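Long-range contacts in ketosynthase (Streptomyces sp. MSC090213JE08, PDB 6KXD), which probably serves as the chain length factor that pairs with a ketosynthase in the highly reducing type II polyketide synthase making ishigamide: residues D85-L90 / A205-S209; G177-L182 / D327-A333. One frame throughout, in Å; residues are numbered along the deposited sequence.

Contact 1 (D85-L90 / A205-S209); sequences DRLTAL and AEEFS
Glu207 reaches the first turn of helix 86-99 with its carboxylate. Glu207 OE1 accepts a hydrogen bond from Leu87 N at 2.9 Å. The bond is bent, 133° at the hydrogen, and comes in on the anti side of the oxygen, tilted out of the carboxylate plane. Water 1 adds a second link: it donates to Glu207 OE1 at 2.7 Å and accepts from Arg86 N. At Glu207, CG lies between the backbone N and the carbonyl carbon (chi1 72°), and the extended chain beyond it carries OE1 to the helix end. OE2 is held by Ser124 OG. With an alanine here, Leu87 N is likely to lose this acceptor, and Ser124 and the water their carboxylate partner.

Asp85 is the N-cap of the same helix. Asp85 OD2 accepts from Thr88 N at 3.0 Å. Asp85 OD1 accepts from Thr88 OG1. Asp85 OD2 and Glu207 OE1 are 4.4 Å apart; the helix N-terminus probably offsets their like charge.

Arg86 passes Glu207 obliquely. The extended chain lays Arg86 CD 3.7 Å from Phe208 O, and NH2 makes a salt bridge to Glu231. Beside the polar part, Leu87 CD1 presses on Ala205 CB at 3.5 Å, a tight fit. Leu90 CD1 meets Glu206 O at 3.6 Å.

The contact sets the start of helix 86-99 on the end of strand 199-206. Helix 156-165 packs on Asp85 and Thr88, strand 229-240 borders Leu90, Ala205 and Phe208, and helix 210-219 follows Ser209.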
# COMPACT_ATOMS: atom_id res chain seq x y z
N ASP B 85 14.99 8.63 -7.09
CA ASP B 85 13.79 9.26 -7.59
C ASP B 85 13.42 10.44 -6.69
O ASP B 85 13.65 10.47 -5.47
CB ASP B 85 12.64 8.26 -7.67
CG ASP B 85 12.33 7.68 -6.31
OD1 ASP B 85 13.23 7.09 -5.69
OD2 ASP B 85 11.18 7.86 -5.85
N ARG B 86 12.75 11.41 -7.29
CA ARG B 86 12.41 12.61 -6.63
C ARG B 86 11.44 12.30 -5.47
O ARG B 86 11.54 12.92 -4.45
CB ARG B 86 11.85 13.57 -7.66
CG ARG B 86 11.54 14.95 -7.12
CD ARG B 86 11.14 15.78 -8.32
NE ARG B 86 10.85 17.13 -7.96
CZ ARG B 86 11.75 18.09 -7.82
NH1 ARG B 86 13.03 17.82 -8.04
NH2 ARG B 86 11.37 19.30 -7.43
N LEU B 87 10.55 11.32 -5.65
CA LEU B 87 9.56 11.00 -4.65
C LEU B 87 10.28 10.60 -3.36
O LEU B 87 10.07 11.20 -2.29
CB LEU B 87 8.65 9.87 -5.14
CG LEU B 87 7.68 9.34 -4.09
CD1 LEU B 87 6.71 10.44 -3.68
CD2 LEU B 87 6.95 8.13 -4.61
N THR B 88 11.22 9.68 -3.51
CA THR B 88 12.00 9.24 -2.39
C THR B 88 12.73 10.43 -1.79
O THR B 88 12.78 10.56 -0.54
CB THR B 88 12.98 8.13 -2.74
OG1 THR B 88 12.27 6.93 -3.04
CG2 THR B 88 13.95 7.86 -1.60
N ALA B 89 13.33 11.24 -2.64
CA ALA B 89 14.12 12.38 -2.15
C ALA B 89 13.24 13.30 -1.32
O ALA B 89 13.64 13.76 -0.25
CB ALA B 89 14.74 13.12 -3.29
N LEU B 90 12.03 13.57 -1.81
CA LEU B 90 11.17 14.46 -1.07
C LEU B 90 10.83 13.90 0.31
O LEU B 90 10.75 14.65 1.30
CB LEU B 90 9.88 14.65 -1.85
CG LEU B 90 10.04 15.49 -3.11
CD1 LEU B 90 8.80 15.27 -3.95
CD2 LEU B 90 10.27 16.94 -2.80
N ALA B 205 3.21 11.70 -0.13
CA ALA B 205 4.18 12.37 -0.97
C ALA B 205 3.82 12.19 -2.44
O ALA B 205 3.37 11.12 -2.80
CB ALA B 205 5.56 11.84 -0.73
N GLU B 206 4.14 13.21 -3.23
CA GLU B 206 3.95 13.13 -4.65
C GLU B 206 5.06 13.90 -5.33
O GLU B 206 5.33 15.01 -4.97
CB GLU B 206 2.62 13.78 -5.00
CG GLU B 206 2.16 13.58 -6.44
CD GLU B 206 1.50 12.25 -6.76
OE1 GLU B 206 0.68 11.76 -5.95
OE2 GLU B 206 1.86 11.66 -7.80
N GLU B 207 5.74 13.27 -6.28
CA GLU B 207 6.75 13.98 -7.02
C GLU B 207 6.10 14.61 -8.25
O GLU B 207 5.13 14.11 -8.79
CB GLU B 207 7.88 13.05 -7.45
CG GLU B 207 7.46 12.11 -8.56
CD GLU B 207 8.50 11.12 -9.05
OE1 GLU B 207 9.59 11.03 -8.42
OE2 GLU B 207 8.17 10.39 -9.99
N PHE B 208 6.66 15.73 -8.68
CA PHE B 208 6.37 16.25 -9.99
C PHE B 208 7.26 15.51 -11.01
O PHE B 208 8.43 15.28 -10.78
CB PHE B 208 6.56 17.77 -10.07
CG PHE B 208 6.10 18.25 -11.42
CD1 PHE B 208 4.76 18.54 -11.65
CD2 PHE B 208 6.96 18.25 -12.51
CE1 PHE B 208 4.33 18.89 -12.92
CE2 PHE B 208 6.52 18.58 -13.78
CZ PHE B 208 5.21 18.93 -13.97
N SER B 209 6.65 15.04 -12.10
CA SER B 209 7.38 14.39 -13.18
C SER B 209 6.62 14.64 -14.46
O SER B 209 5.40 14.79 -14.43
CB SER B 209 7.58 12.90 -13.01
OG SER B 209 6.35 12.18 -13.10
O HOH W 1 11.76 10.78 -9.97

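Contact 2 (G177-L182 / D327-A333); sequences GRVSGL and DTGAASA. With EDO (1,2-ethanediol), chain D.
The two buried central helices of the thiolase fold, 180-193 and 332-344, meet here at their N-terminal ends. Gly177 and Ala330 touch at the centre: Ala330 CA points its hydrogen at Gly177 O, 3.1 Å away. Arg178 CA returns a longer contact of the same kind to Gly329 O at 3.4 Å. Gly177 and Gly329 share a positive phi (62° at Gly177).

This near twofold repetition fits the pseudo-symmetric halves of the thiolase fold. Water 2 lies between the two helix starts, close to Arg178 O and Ala330 O, and accepts from Gly181 N and Ala333 N. In related ketosynthases the nucleophilic cysteine probably falls where Arg178 stands, just before helix 180-193. An arginine there is consistent with a chain length factor.

Gly177 O also accepts from Ser180 N and, at 2.8 Å in the carbonyl plane, Ser180 OG.

Arg178 grips Asp327 side-on in a two-bond salt bridge. CG is anti to the carbonyl carbon (chi1 -59°), and a bend at chi2 turns the guanidinium to Asp327. Arg178 NE donates to OD1 of Asp327 at 2.9 Å. Arg178 NH2 donates to OD2 of Asp327 at 2.7 Å, nearly straight at 172°. Both oxygens lie near the guanidinium plane. Gly329 N binds OD1 of Asp327 at 3.1 Å from the face of the carboxylate opposite to Arg178 NE, closing an Asx turn. Arg178 NH1 donates to Val360 O and weakly to O1 of a 1,2-ethanediol, probably from the crystallisation liquor.

Leu182 CG packs on Ala333 CB at 3.5 Å, with Ile337 and strand 365-373 beside the leucine.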
# COMPACT_ATOMS: atom_id res chain seq x y z
N GLY B 177 -3.87 8.11 -3.59
CA GLY B 177 -3.84 9.43 -4.15
C GLY B 177 -4.18 10.50 -3.12
O GLY B 177 -3.59 10.57 -2.03
N ARG B 178 -5.13 11.40 -3.44
CA ARG B 178 -5.37 12.50 -2.53
C ARG B 178 -5.82 12.07 -1.13
O ARG B 178 -5.63 12.84 -0.18
CB ARG B 178 -6.45 13.41 -3.10
CG ARG B 178 -6.09 13.97 -4.45
CD ARG B 178 -6.72 15.33 -4.61
NE ARG B 178 -6.61 15.69 -6.00
CZ ARG B 178 -7.40 15.20 -6.96
NH1 ARG B 178 -8.47 14.47 -6.65
NH2 ARG B 178 -7.13 15.48 -8.23
N VAL B 179 -6.40 10.88 -0.98
CA VAL B 179 -6.88 10.47 0.33
C VAL B 179 -5.77 9.72 1.07
O VAL B 179 -5.99 9.32 2.22
CB VAL B 179 -8.14 9.61 0.29
CG1 VAL B 179 -9.27 10.41 -0.32
CG2 VAL B 179 -7.90 8.28 -0.40
N SER B 180 -4.63 9.48 0.39
CA SER B 180 -3.66 8.50 0.90
C SER B 180 -3.09 8.97 2.26
O SER B 180 -2.73 8.12 3.09
CB SER B 180 -2.52 8.22 -0.08
OG SER B 180 -1.76 9.41 -0.23
N GLY B 181 -2.90 10.26 2.45
CA GLY B 181 -2.41 10.77 3.77
C GLY B 181 -3.36 10.43 4.90
O GLY B 181 -2.94 10.12 6.01
N LEU B 182 -4.66 10.44 4.62
CA LEU B 182 -5.64 10.08 5.62
C LEU B 182 -5.74 8.57 5.82
O LEU B 182 -5.95 8.16 6.92
CB LEU B 182 -7.00 10.71 5.28
CG LEU B 182 -6.97 12.23 5.18
CD1 LEU B 182 -8.35 12.83 4.88
CD2 LEU B 182 -6.46 12.81 6.48
N ASP B 327 -2.59 20.85 -7.63
CA ASP B 327 -3.06 19.55 -7.28
C ASP B 327 -1.83 18.77 -6.84
O ASP B 327 -1.02 18.43 -7.70
CB ASP B 327 -3.78 18.86 -8.45
CG ASP B 327 -4.33 17.48 -8.10
OD1 ASP B 327 -4.20 17.06 -6.93
OD2 ASP B 327 -4.90 16.85 -8.98
N THR B 328 -1.66 18.60 -5.52
CA THR B 328 -0.45 17.95 -5.01
C THR B 328 -0.64 16.44 -4.88
O THR B 328 0.22 15.73 -4.33
CB THR B 328 -0.01 18.56 -3.68
OG1 THR B 328 -1.07 18.41 -2.71
CG2 THR B 328 0.34 20.02 -3.85
N GLY B 329 -1.73 15.90 -5.44
CA GLY B 329 -1.80 14.46 -5.54
C GLY B 329 -1.80 13.83 -4.16
O GLY B 329 -2.54 14.26 -3.27
N ALA B 330 -0.95 12.81 -3.97
CA ALA B 330 -0.92 12.08 -2.72
C ALA B 330 -0.53 12.98 -1.55
O ALA B 330 -0.81 12.62 -0.41
CB ALA B 330 0.00 10.88 -2.80
N ALA B 331 0.20 14.06 -1.83
CA ALA B 331 0.64 14.92 -0.76
C ALA B 331 -0.57 15.66 -0.17
O ALA B 331 -0.50 16.14 0.95
CB ALA B 331 1.70 15.89 -1.22
N SER B 332 -1.65 15.77 -0.97
CA SER B 332 -2.77 16.63 -0.61
C SER B 332 -3.13 16.57 0.88
O SER B 332 -3.12 17.61 1.48
CB SER B 332 -3.96 16.37 -1.49
OG SER B 332 -4.92 17.34 -1.17
N ALA B 333 -3.57 15.42 1.43
CA ALA B 333 -4.19 15.45 2.75
C ALA B 333 -3.14 15.80 3.80
O ALA B 333 -3.47 16.38 4.80
CB ALA B 333 -4.89 14.15 3.10
C1 EDO D . -12.34 13.21 -9.05
O1 EDO D . -11.22 13.93 -8.49
C2 EDO D . -12.58 13.29 -10.57
O2 EDO D . -13.98 13.54 -10.67
O HOH W 2 -3.18 12.62 0.74

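How the contacts relate
Both contacts are buried, with centres about 13 Å apart. Contact 2 lies nearer the centre of the folded chain, about 5 Å from it against about 12 Å for contact 1. Contact 1 joins a helix start to a strand end, with acidic side chains at the helix N-terminus. Contact 2 joins two helix starts mainly through backbone, small residues and a water, with an arginine–aspartate pair at one end. Helix 180-193 and strand 199-206 follow each other in the chain. The contacts touch directly: Glu206 OE1 probably accepts a hydrogen bond from Ala330 N, and Ala205 O packs on Ala330 CB.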